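Local atomic coordinates of enoyl-CoA hydratase/carnithine racemase (Thermus thermophilus JL-18, PDB entry 6SL9), a protein that probably isomerises coenzyme A thioesters in phenylacetic acid catabolism, acting as the oxepin-CoA-forming isomerase PaaG of the crotonase (enoyl-CoA hydratase/isomerase) family. Residues P97-V102 with K195-G200. Residues are numbered along the deposited sequence; the frame is centred on the assembly and turned at random.
Sequences PLVVAV and KELAQG
Leu-197, in the C-terminal part of helix 186-197, meets Val-99 of strand 98-102 and Pro-97, which immediately precedes that strand, and these three buried side chains make up the whole contact. The tighter touch is methyl against methyl: CD1 of Leu-197 lies 3.6 Å from CG2 of Val-99, the two side chains meeting at a slant. Closer to its own backbone, CB of Leu-197 sits 3.9 Å from CG of Pro-97; here the proline ring and the leucine run past one another in opposite senses. One leucine thus reaches both the proline that leads into the strand and the valine two residues on, with its CB at the ring and a branch methyl on the valine. On Val-99 the branch that does the touching is the one opposite the carbonyl carbon, beside the backbone N; CG1 stands anti to that N (chi1 176°).

A type I turn runs from Leu-197 to Gly-200, closed by the hydrogen bond from Gly-200 N to Leu-197 O at 3.0 Å, and Gly-200 O accepts a hydrogen bond from Arg-50 NH2. Backbone bonds to Leu-52 and Leu-54 hold Val-99 in the sheet, while Ala-194, one turn earlier in the helix, also packs on its side chain. Tyr-205 of helix 202-214 touches both Pro-97 and Leu-197, and Leu-162 of a second subunit packs on the leucine as well. The apolar layer therefore joins a central, largely parallel beta-sheet to a helix covering one of its faces, beside a subunit interface, as expected of the crotonase fold and its trimeric assembly.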
loop_
_atom_site.group_PDB
_atom_site.type_symbol
_atom_site.label_atom_id
_atom_site.label_comp_id
_atom_site.label_asym_id
_atom_site.label_seq_id
_atom_site.Cartn_x
_atom_site.Cartn_y
_atom_site.Cartn_z
ATOM N N PRO A 97 5.774 -5.678 -21.746
ATOM C CA PRO A 97 6.476 -5.615 -20.470
ATOM C C PRO A 97 7.817 -4.877 -20.617
ATOM O O PRO A 97 8.490 -4.993 -21.612
ATOM C CB PRO A 97 6.715 -7.075 -20.127
ATOM C CG PRO A 97 6.709 -7.792 -21.446
ATOM C CD PRO A 97 5.652 -7.053 -22.241
ATOM N N LEU A 98 8.176 -4.171 -19.555
ATOM C CA LEU A 98 9.412 -3.366 -19.462
ATOM C C LEU A 98 10.259 -3.873 -18.314
ATOM O O LEU A 98 9.833 -3.896 -17.160
ATOM C CB LEU A 98 9.046 -1.891 -19.261
ATOM C CG LEU A 98 10.210 -0.928 -19.016
ATOM C CD1 LEU A 98 11.100 -0.859 -20.232
ATOM C CD2 LEU A 98 9.723 0.458 -18.629
ATOM N N VAL A 99 11.478 -4.216 -18.637
ATOM C CA VAL A 99 12.501 -4.539 -17.632
ATOM C C VAL A 99 13.393 -3.318 -17.527
ATOM O O VAL A 99 13.780 -2.742 -18.546
ATOM C CB VAL A 99 13.320 -5.770 -18.057
ATOM C CG1 VAL A 99 14.438 -6.057 -17.095
ATOM C CG2 VAL A 99 12.447 -7.003 -18.210
ATOM N N VAL A 100 13.759 -2.929 -16.288
ATOM C CA VAL A 100 14.765 -1.846 -16.077
ATOM C C VAL A 100 15.997 -2.466 -15.439
ATOM O O VAL A 100 15.834 -3.224 -14.467
ATOM C CB VAL A 100 14.160 -0.719 -15.237
ATOM C CG1 VAL A 100 15.240 0.215 -14.711
ATOM C CG2 VAL A 100 13.161 0.053 -16.047
ATOM N N ALA A 101 17.167 -2.107 -15.927
ATOM C CA ALA A 101 18.469 -2.537 -15.385
ATOM C C ALA A 101 19.168 -1.284 -14.865
ATOM O O ALA A 101 19.674 -0.466 -15.640
ATOM C CB ALA A 101 19.264 -3.235 -16.431
ATOM N N VAL A 102 19.167 -1.119 -13.538
ATOM C CA VAL A 102 19.741 0.067 -12.873
ATOM C C VAL A 102 21.245 -0.161 -12.648
ATOM O O VAL A 102 21.637 -0.884 -11.741
ATOM C CB VAL A 102 19.008 0.452 -11.595
ATOM C CG1 VAL A 102 19.539 1.760 -11.057
ATOM C CG2 VAL A 102 17.504 0.582 -11.819
ATOM N N LYS A 195 14.091 -11.504 -22.445
ATOM C CA LYS A 195 13.853 -12.504 -23.504
ATOM C C LYS A 195 12.781 -13.497 -23.067
ATOM O O LYS A 195 12.012 -13.957 -23.894
ATOM C CB LYS A 195 15.160 -13.171 -23.914
ATOM C CG LYS A 195 16.021 -12.318 -24.829
ATOM C CD LYS A 195 17.325 -13.025 -25.180
ATOM C CE LYS A 195 18.167 -12.240 -26.155
ATOM N NZ LYS A 195 19.323 -13.012 -26.653
ATOM N N GLU A 196 12.759 -13.858 -21.797
ATOM C CA GLU A 196 11.724 -14.775 -21.271
ATOM C C GLU A 196 10.383 -14.070 -21.396
ATOM O O GLU A 196 9.424 -14.666 -21.872
ATOM C CB GLU A 196 11.988 -15.132 -19.812
ATOM C CG GLU A 196 13.173 -16.031 -19.512
ATOM C CD GLU A 196 13.229 -16.553 -18.079
ATOM O OE1 GLU A 196 12.240 -16.340 -17.316
ATOM O OE2 GLU A 196 14.250 -17.208 -17.739
ATOM N N LEU A 197 10.318 -12.797 -21.001
ATOM C CA LEU A 197 9.055 -12.041 -21.125
ATOM C C LEU A 197 8.642 -11.910 -22.579
ATOM O O LEU A 197 7.487 -11.916 -22.872
ATOM C CB LEU A 197 9.172 -10.675 -20.446
ATOM C CG LEU A 197 9.327 -10.741 -18.923
ATOM C CD1 LEU A 197 9.862 -9.443 -18.388
ATOM C CD2 LEU A 197 7.983 -11.062 -18.260
ATOM N N ALA A 198 9.595 -11.785 -23.490
ATOM C CA ALA A 198 9.307 -11.647 -24.918
ATOM C C ALA A 198 8.755 -12.959 -25.510
ATOM O O ALA A 198 8.292 -12.928 -26.644
ATOM C CB ALA A 198 10.569 -11.267 -25.637
ATOM N N GLN A 199 8.775 -14.069 -24.761
ATOM C CA GLN A 199 8.126 -15.340 -25.177
ATOM C C GLN A 199 6.784 -15.492 -24.476
ATOM O O GLN A 199 6.070 -16.454 -24.746
ATOM C CB GLN A 199 9.030 -16.529 -24.823
ATOM C CG GLN A 199 10.341 -16.529 -25.599
ATOM C CD GLN A 199 10.117 -16.747 -27.084
ATOM O OE1 GLN A 199 10.702 -16.078 -27.924
ATOM N NE2 GLN A 199 9.228 -17.672 -27.432
ATOM N N GLY A 200 6.420 -14.592 -23.590
ATOM C CA GLY A 200 5.225 -14.735 -22.771
ATOM C C GLY A 200 3.989 -14.137 -23.424
ATOM O O GLY A 200 3.996 -13.607 -24.544
#